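Local coordinates for meta cleavage compound hydrolase (Janthinobacterium, PDB 1J1I), which hydrolyses a carbon-carbon bond of the ring-opened meta-cleavage compound formed during carbazole degradation, yielding anthranilate, at residues A[84-89]-A[195-200]; A[123-128]-A[219-224]; A[229-232]-A[237-240]. All coordinates share one frame; numbering follows the deposited sequence.

Interaction 1: residues A[84-89]-A[195-200]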
loop_
_atom_site.group_PDB
_atom_site.type_symbol
_atom_site.label_atom_id
_atom_site.label_comp_id
_atom_site.label_asym_id
_atom_site.label_seq_id
_atom_site.Cartn_x
_atom_site.Cartn_y
_atom_site.Cartn_z
ATOM N N ILE A 84 -4.098 -15.522 -36.170
ATOM C CA ILE A 84 -5.032 -14.408 -36.128
ATOM C C ILE A 84 -4.287 -13.109 -35.870
ATOM O O ILE A 84 -3.070 -13.102 -35.682
ATOM C CB ILE A 84 -6.048 -14.570 -34.983
ATOM C CG1 ILE A 84 -5.325 -14.446 -33.637
ATOM C CG2 ILE A 84 -6.748 -15.917 -35.084
ATOM C CD1 ILE A 84 -6.245 -14.508 -32.432
ATOM N N GLU A 85 -5.028 -12.007 -35.868
ATOM C CA GLU A 85 -4.433 -10.711 -35.579
ATOM C C GLU A 85 -4.463 -10.614 -34.058
ATOM O O GLU A 85 -5.526 -10.701 -33.448
ATOM C CB GLU A 85 -5.252 -9.576 -36.202
ATOM C CG GLU A 85 -4.713 -8.190 -35.868
ATOM C CD GLU A 85 -5.452 -7.072 -36.583
ATOM O OE1 GLU A 85 -6.700 -7.108 -36.630
ATOM O OE2 GLU A 85 -4.781 -6.145 -37.088
ATOM N N TYR A 86 -3.293 -10.462 -33.451
ATOM C CA TYR A 86 -3.192 -10.379 -32.001
ATOM C C TYR A 86 -3.383 -8.951 -31.508
ATOM O O TYR A 86 -2.421 -8.204 -31.354
ATOM C CB TYR A 86 -1.835 -10.928 -31.543
ATOM C CG TYR A 86 -1.719 -12.434 -31.657
ATOM C CD1 TYR A 86 -1.910 -13.254 -30.542
ATOM C CD2 TYR A 86 -1.443 -13.045 -32.881
ATOM C CE1 TYR A 86 -1.827 -14.646 -30.642
ATOM C CE2 TYR A 86 -1.363 -14.440 -32.994
ATOM C CZ TYR A 86 -1.556 -15.231 -31.871
ATOM O OH TYR A 86 -1.496 -16.605 -31.976
ATOM N N THR A 87 -4.639 -8.582 -31.271
ATOM C CA THR A 87 -4.974 -7.244 -30.788
ATOM C C THR A 87 -5.255 -7.289 -29.288
ATOM O O THR A 87 -5.471 -8.361 -28.725
ATOM C CB THR A 87 -6.235 -6.706 -31.482
ATOM O OG1 THR A 87 -7.373 -7.466 -31.055
ATOM C CG2 THR A 87 -6.100 -6.819 -32.997
ATOM N N GLN A 88 -5.251 -6.126 -28.643
ATOM C CA GLN A 88 -5.536 -6.070 -27.212
ATOM C C GLN A 88 -6.976 -6.535 -27.022
ATOM O O GLN A 88 -7.308 -7.193 -26.040
ATOM C CB GLN A 88 -5.353 -4.641 -26.693
ATOM C CG GLN A 88 -5.646 -4.459 -25.205
ATOM C CD GLN A 88 -4.893 -5.440 -24.323
ATOM O OE1 GLN A 88 -3.819 -5.927 -24.683
ATOM N NE2 GLN A 88 -5.447 -5.722 -23.151
ATOM N N ASP A 89 -7.825 -6.209 -27.990
ATOM C CA ASP A 89 -9.223 -6.607 -27.941
ATOM C C ASP A 89 -9.330 -8.135 -27.873
ATOM O O ASP A 89 -10.158 -8.680 -27.138
ATOM C CB ASP A 89 -9.943 -6.094 -29.186
ATOM C CG ASP A 89 -9.684 -4.619 -29.440
ATOM O OD1 ASP A 89 -8.495 -4.212 -29.542
ATOM O OD2 ASP A 89 -10.676 -3.867 -29.545
ATOM N N ARG A 195 7.522 -17.832 -30.336
ATOM C CA ARG A 195 8.220 -16.680 -30.880
ATOM C C ARG A 195 7.417 -16.023 -31.994
ATOM O O ARG A 195 7.372 -14.798 -32.090
ATOM C CB ARG A 195 9.601 -17.088 -31.401
ATOM C CG ARG A 195 10.359 -15.946 -32.058
ATOM C CD ARG A 195 11.770 -16.350 -32.437
ATOM N NE ARG A 195 12.505 -15.233 -33.023
ATOM C CZ ARG A 195 13.808 -15.251 -33.286
ATOM N NH1 ARG A 195 14.529 -16.330 -33.012
ATOM N NH2 ARG A 195 14.391 -14.185 -33.819
ATOM N N LYS A 196 6.779 -16.837 -32.830
ATOM C CA LYS A 196 5.976 -16.313 -33.929
ATOM C C LYS A 196 4.796 -15.495 -33.403
ATOM O O LYS A 196 4.496 -14.417 -33.923
ATOM C CB LYS A 196 5.457 -17.455 -34.807
ATOM C CG LYS A 196 4.634 -16.996 -36.004
ATOM C CD LYS A 196 4.192 -18.177 -36.863
ATOM C CE LYS A 196 3.383 -17.728 -38.075
ATOM N NZ LYS A 196 2.114 -17.045 -37.695
ATOM N N ALA A 197 4.123 -16.012 -32.380
ATOM C CA ALA A 197 2.989 -15.305 -31.794
ATOM C C ALA A 197 3.473 -14.028 -31.111
ATOM O O ALA A 197 2.796 -13.001 -31.144
ATOM C CB ALA A 197 2.267 -16.198 -30.786
ATOM N N TYR A 198 4.650 -14.097 -30.494
ATOM C CA TYR A 198 5.212 -12.937 -29.809
ATOM C C TYR A 198 5.499 -11.825 -30.810
ATOM O O TYR A 198 5.226 -10.654 -30.551
ATOM C CB TYR A 198 6.509 -13.310 -29.091
ATOM C CG TYR A 198 7.181 -12.119 -28.455
ATOM C CD1 TYR A 198 6.616 -11.487 -27.347
ATOM C CD2 TYR A 198 8.360 -11.595 -28.984
ATOM C CE1 TYR A 198 7.201 -10.362 -26.784
ATOM C CE2 TYR A 198 8.959 -10.466 -28.423
ATOM C CZ TYR A 198 8.372 -9.857 -27.325
ATOM O OH TYR A 198 8.949 -8.739 -26.765
ATOM N N VAL A 199 6.064 -12.197 -31.953
ATOM C CA VAL A 199 6.369 -11.223 -32.986
ATOM C C VAL A 199 5.094 -10.547 -33.465
ATOM O O VAL A 199 5.062 -9.330 -33.634
ATOM C CB VAL A 199 7.080 -11.884 -34.187
ATOM C CG1 VAL A 199 7.131 -10.915 -35.366
ATOM C CG2 VAL A 199 8.486 -12.293 -33.781
ATOM N N ALA A 200 4.046 -11.338 -33.679
ATOM C CA ALA A 200 2.764 -10.800 -34.132
ATOM C C ALA A 200 2.156 -9.902 -33.055
ATOM O O ALA A 200 1.582 -8.855 -33.359
ATOM C CB ALA A 200 1.804 -11.935 -34.465
HETATM O O HOH W 1 -1.183 -10.000 -35.014
#
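The backbone N of Y86 gives its hydrogen to water 1, whose O lies 2.7 Å away, and the same water reaches on to the carbonyl O of A200 by a weak bond of 3.4 Å from the water O. No direct hydrogen bond joins residues 84-89 to residues 195-200, which leaves the remaining contact to one aromatic ring and two methyl groups. The Y86 side chain leaves the backbone toward the helix, and with CG anti to the carbonyl carbon and beside the backbone N (chi1 -72°) its ring is laid beside the alanines. Its CD2 meets CB of A200 at 3.8 Å, while nearer the hydroxyl end CZ stands 4.1 Å from CB of A197. Three residues apart and so about one turn from each other, the two alanines present their methyls along the length of the ring, both at a slant that is neither face-on nor edge-on. I84 CG1 packs on one face of the ring, 4.0 Å above its plane and toward the rim, and water 1 lies in plane at the edge. Y86 is also the centre of an inverse gamma turn, and its OH bonds weakly to the backbone O of P82. The contact is thus mainly apolar: the small alanine methyls are consistent with the ring's close approach, and the water bridge is weak on the A200 side.

Interaction 2: residues A[123-128]-A[219-224]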
loop_
_atom_site.group_PDB
_atom_site.type_symbol
_atom_site.label_atom_id
_atom_site.label_comp_id
_atom_site.label_asym_id
_atom_site.label_seq_id
_atom_site.Cartn_x
_atom_site.Cartn_y
_atom_site.Cartn_z
ATOM N N VAL A 123 -10.996 -6.264 -19.145
ATOM C CA VAL A 123 -12.104 -7.125 -18.737
ATOM C C VAL A 123 -12.905 -6.447 -17.619
ATOM O O VAL A 123 -14.127 -6.581 -17.540
ATOM C CB VAL A 123 -11.589 -8.506 -18.237
ATOM C CG1 VAL A 123 -12.711 -9.265 -17.540
ATOM C CG2 VAL A 123 -11.070 -9.325 -19.422
ATOM N N SER A 124 -12.210 -5.709 -16.760
ATOM C CA SER A 124 -12.868 -5.016 -15.658
ATOM C C SER A 124 -13.780 -3.889 -16.124
ATOM O O SER A 124 -14.640 -3.431 -15.368
ATOM C CB SER A 124 -11.830 -4.483 -14.673
ATOM O OG SER A 124 -11.160 -5.568 -14.051
ATOM N N VAL A 125 -13.596 -3.430 -17.361
ATOM C CA VAL A 125 -14.452 -2.379 -17.891
ATOM C C VAL A 125 -15.548 -2.968 -18.788
ATOM O O VAL A 125 -16.720 -2.605 -18.663
ATOM C CB VAL A 125 -13.646 -1.334 -18.692
ATOM C CG1 VAL A 125 -14.608 -0.373 -19.418
ATOM C CG2 VAL A 125 -12.736 -0.551 -17.741
ATOM N N LEU A 126 -15.165 -3.873 -19.686
ATOM C CA LEU A 126 -16.119 -4.501 -20.602
ATOM C C LEU A 126 -16.986 -5.596 -19.986
ATOM O O LEU A 126 -18.121 -5.803 -20.417
ATOM C CB LEU A 126 -15.394 -5.100 -21.812
ATOM C CG LEU A 126 -14.974 -4.192 -22.971
ATOM C CD1 LEU A 126 -13.949 -3.192 -22.515
ATOM C CD2 LEU A 126 -14.407 -5.051 -24.093
ATOM N N HIS A 127 -16.460 -6.302 -18.990
ATOM C CA HIS A 127 -17.211 -7.397 -18.378
ATOM C C HIS A 127 -17.074 -7.416 -16.860
ATOM O O HIS A 127 -16.766 -8.458 -16.274
ATOM C CB HIS A 127 -16.708 -8.727 -18.939
ATOM C CG HIS A 127 -16.522 -8.728 -20.424
ATOM N ND1 HIS A 127 -17.578 -8.658 -21.308
ATOM C CD2 HIS A 127 -15.400 -8.781 -21.182
ATOM C CE1 HIS A 127 -17.114 -8.668 -22.545
ATOM N NE2 HIS A 127 -15.796 -8.742 -22.496
ATOM N N SER A 128 -17.323 -6.276 -16.222
ATOM C CA SER A 128 -17.177 -6.169 -14.775
ATOM C C SER A 128 -18.083 -7.070 -13.946
ATOM O O SER A 128 -17.799 -7.309 -12.776
ATOM C CB SER A 128 -17.351 -4.711 -14.326
ATOM O OG SER A 128 -18.680 -4.264 -14.508
ATOM N N ARG A 219 -10.968 5.482 -16.450
ATOM C CA ARG A 219 -11.867 6.077 -15.468
ATOM C C ARG A 219 -13.137 5.234 -15.298
ATOM O O ARG A 219 -13.910 5.447 -14.361
ATOM C CB ARG A 219 -12.234 7.497 -15.909
ATOM C CG ARG A 219 -12.611 8.436 -14.776
ATOM C CD ARG A 219 -13.079 9.778 -15.316
ATOM N NE ARG A 219 -12.016 10.541 -15.969
ATOM C CZ ARG A 219 -11.043 11.181 -15.325
ATOM N NH1 ARG A 219 -10.984 11.159 -13.997
ATOM N NH2 ARG A 219 -10.134 11.862 -16.009
ATOM N N LYS A 220 -13.339 4.282 -16.209
ATOM C CA LYS A 220 -14.502 3.389 -16.178
ATOM C C LYS A 220 -14.311 2.192 -15.246
ATOM O O LYS A 220 -15.241 1.410 -15.037
ATOM C CB LYS A 220 -14.815 2.860 -17.581
ATOM C CG LYS A 220 -15.859 3.645 -18.356
ATOM C CD LYS A 220 -15.394 5.038 -18.624
ATOM C CE LYS A 220 -16.256 5.737 -19.657
ATOM N NZ LYS A 220 -15.704 7.096 -19.831
ATOM N N VAL A 221 -13.105 2.022 -14.710
ATOM C CA VAL A 221 -12.870 0.911 -13.791
ATOM C C VAL A 221 -13.604 1.254 -12.494
ATOM O O VAL A 221 -13.246 2.209 -11.812
ATOM C CB VAL A 221 -11.365 0.722 -13.501
ATOM C CG1 VAL A 221 -11.175 -0.399 -12.487
ATOM C CG2 VAL A 221 -10.620 0.397 -14.798
ATOM N N GLN A 222 -14.624 0.466 -12.159
ATOM C CA GLN A 222 -15.437 0.721 -10.969
ATOM C C GLN A 222 -15.241 -0.279 -9.828
ATOM O O GLN A 222 -15.657 -0.031 -8.701
ATOM C CB GLN A 222 -16.927 0.776 -11.366
ATOM C CG GLN A 222 -17.244 1.853 -12.410
ATOM C CD GLN A 222 -18.706 1.868 -12.842
ATOM O OE1 GLN A 222 -19.343 0.820 -12.974
ATOM N NE2 GLN A 222 -19.236 3.060 -13.083
ATOM N N VAL A 223 -14.605 -1.406 -10.119
ATOM C CA VAL A 223 -14.352 -2.430 -9.104
ATOM C C VAL A 223 -13.215 -1.985 -8.179
ATOM O O VAL A 223 -12.399 -1.147 -8.562
ATOM C CB VAL A 223 -13.957 -3.760 -9.790
ATOM C CG1 VAL A 223 -13.272 -4.686 -8.820
ATOM C CG2 VAL A 223 -15.197 -4.435 -10.353
ATOM N N PRO A 224 -13.169 -2.509 -6.936
ATOM C CA PRO A 224 -12.067 -2.094 -6.061
ATOM C C PRO A 224 -10.770 -2.503 -6.746
ATOM O O PRO A 224 -10.637 -3.631 -7.244
ATOM C CB PRO A 224 -12.326 -2.871 -4.766
ATOM C CG PRO A 224 -13.206 -4.022 -5.203
ATOM C CD PRO A 224 -14.113 -3.368 -6.202
HETATM O O HOH W 2 -15.349 -2.067 -13.077
#
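V125 of helix 114-126 fills the tight part of this contact with both its methyls. CG1 touches CB of K220 at 3.7 Å, and CG2 meets CG2 of V221, also at 3.7 Å. The rotation of the valine, with CG1 anti to the backbone N (chi1 171°) and CG2 anti to the carbonyl carbon, turns the first methyl to K220 and the second to V221. The V125 and V221 side chains cross at about a right angle, so one methyl abuts one methyl instead of lying alongside. V221 continues inward onto L134 of strand 131-137, which S124 touches as well.

The packing is looser on the other sides. Beyond CB the lysine chain of K220 bends at chi2 and leaves the contact on its exposed side, NZ bonding to the backbone O of E216. On the S124 side, backbone is joined to backbone through a solvent molecule: water 2 donates to S124 O, which lies 2.8 Å from the water O, and accepts from Q222 N, likewise 2.8 Å from the water O. This topology fits the alpha/beta hydrolase fold: helix 114-126, which follows the probable nucleophile S114 at what looks like a nucleophile elbow, ends against the loop entering strand 225-230.

Interaction 3: residues A[229-232]-A[237-240]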
loop_
_atom_site.group_PDB
_atom_site.type_symbol
_atom_site.label_atom_id
_atom_site.label_comp_id
_atom_site.label_asym_id
_atom_site.label_seq_id
_atom_site.Cartn_x
_atom_site.Cartn_y
_atom_site.Cartn_z
ATOM N N GLN A 229 3.067 -0.584 -7.606
ATOM C CA GLN A 229 4.088 0.035 -8.431
ATOM C C GLN A 229 5.478 0.103 -7.812
ATOM O O GLN A 229 5.638 0.491 -6.648
ATOM C CB GLN A 229 3.637 1.453 -8.788
ATOM C CG GLN A 229 4.585 2.225 -9.680
ATOM C CD GLN A 229 4.711 1.610 -11.057
ATOM O OE1 GLN A 229 3.714 1.235 -11.677
ATOM N NE2 GLN A 229 5.939 1.511 -11.548
ATOM N N GLY A 230 6.473 -0.271 -8.612
ATOM C CA GLY A 230 7.859 -0.217 -8.175
ATOM C C GLY A 230 8.336 1.207 -8.394
ATOM O O GLY A 230 8.103 1.794 -9.449
ATOM N N LYS A 231 8.994 1.775 -7.393
ATOM C CA LYS A 231 9.476 3.144 -7.486
ATOM C C LYS A 231 10.542 3.310 -8.558
ATOM O O LYS A 231 10.667 4.381 -9.152
ATOM C CB LYS A 231 10.027 3.600 -6.126
ATOM C CG LYS A 231 9.330 4.830 -5.563
ATOM C CD LYS A 231 9.998 5.358 -4.297
ATOM C CE LYS A 231 9.364 4.794 -3.028
ATOM N NZ LYS A 231 9.994 5.371 -1.794
ATOM N N ASP A 232 11.294 2.245 -8.814
ATOM C CA ASP A 232 12.373 2.283 -9.795
ATOM C C ASP A 232 12.034 1.638 -11.143
ATOM O O ASP A 232 12.925 1.278 -11.910
ATOM C CB ASP A 232 13.608 1.618 -9.193
ATOM C CG ASP A 232 13.913 2.132 -7.797
ATOM O OD1 ASP A 232 14.080 3.355 -7.639
ATOM O OD2 ASP A 232 13.981 1.316 -6.861
ATOM N N PRO A 237 6.822 4.390 -15.361
ATOM C CA PRO A 237 7.238 5.345 -14.327
ATOM C C PRO A 237 6.286 5.343 -13.136
ATOM O O PRO A 237 5.098 5.057 -13.287
ATOM C CB PRO A 237 7.226 6.683 -15.063
ATOM C CG PRO A 237 7.490 6.293 -16.492
ATOM C CD PRO A 237 6.628 5.070 -16.652
ATOM N N VAL A 238 6.805 5.673 -11.956
ATOM C CA VAL A 238 5.975 5.697 -10.757
ATOM C C VAL A 238 4.838 6.711 -10.887
ATOM O O VAL A 238 3.758 6.514 -10.323
ATOM C CB VAL A 238 6.819 6.012 -9.488
ATOM C CG1 VAL A 238 7.394 7.413 -9.564
ATOM C CG2 VAL A 238 5.963 5.852 -8.248
ATOM N N GLU A 239 5.069 7.787 -11.636
ATOM C CA GLU A 239 4.037 8.803 -11.831
ATOM C C GLU A 239 2.777 8.175 -12.439
ATOM O O GLU A 239 1.667 8.665 -12.227
ATOM C CB GLU A 239 4.538 9.919 -12.755
ATOM C CG GLU A 239 5.681 10.765 -12.205
ATOM C CD GLU A 239 6.957 9.971 -11.987
ATOM O OE1 GLU A 239 7.325 9.179 -12.881
ATOM O OE2 GLU A 239 7.594 10.145 -10.929
ATOM N N THR A 240 2.958 7.095 -13.197
ATOM C CA THR A 240 1.839 6.393 -13.837
ATOM C C THR A 240 0.857 5.878 -12.798
ATOM O O THR A 240 -0.354 5.882 -13.020
ATOM C CB THR A 240 2.301 5.159 -14.639
ATOM O OG1 THR A 240 3.387 5.516 -15.499
ATOM C CG2 THR A 240 1.144 4.617 -15.486
HETATM O O HOH W 3 9.672 4.945 -11.736
#
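Strand 225-230 ends as the chain turns through K231, whose CA comes within 5.4 Å of the CA of V238. Between the two backbones sits water 3, which donates to K231 O, 2.8 Å from the water O, and accepts from V238 N at 3.0 Å. T240 N bonds back to P237 O within the first turn that follows.

Among the side chains, Q229 and V238 carry most of the contact. Q229 CG, anti to the backbone N (chi1 -179°), lies 3.9 Å from CA of V238 and 4.1 Å from its CG2, and the two side chains cross obliquely. V238 CB is also set 4.2 Å from K231 O. A bend at chi2 folds the Q229 amide back, and NE2 donates to G230 O at 3.0 Å, with an N-H...O angle of 156°. The same NE2 holds a weak hydrogen bond to OD2 of D233, probably the catalytic acid. Were Q229 exchanged for an alanine, V238 would probably lose its packing against CG, and G230 O and D233 would be left without this amide donor. K231 sends its NZ to the backbone O atoms of S251 and L245 of the second subunit. The contact forms the first joint of the beta-alpha-beta unit of strand 225-230, helix 238-247 and strand 251-256, where Q229, K231 and V238 all touch I255.

How the interactions relate
The three contacts illustrate how one alpha/beta hydrolase fold combines separate joints. None touches another: interactions 1 and 2 have centres about 24 Å apart but nearest atoms about 6 Å apart, whereas interaction 3 stays about 14 Å and 11 Å, nearest atoms, from interactions 1 and 2. The segments of interactions 1 and 2 alternate along the chain, while interaction 3 follows both. Of the three, interaction 3 alone adjoins the probable triad S114, D233 and H261: the Q229 side chain is about 3 Å from that of D233 and about 6 Å from that of H261. Interactions 1 and 2 lie away from these active-site residues.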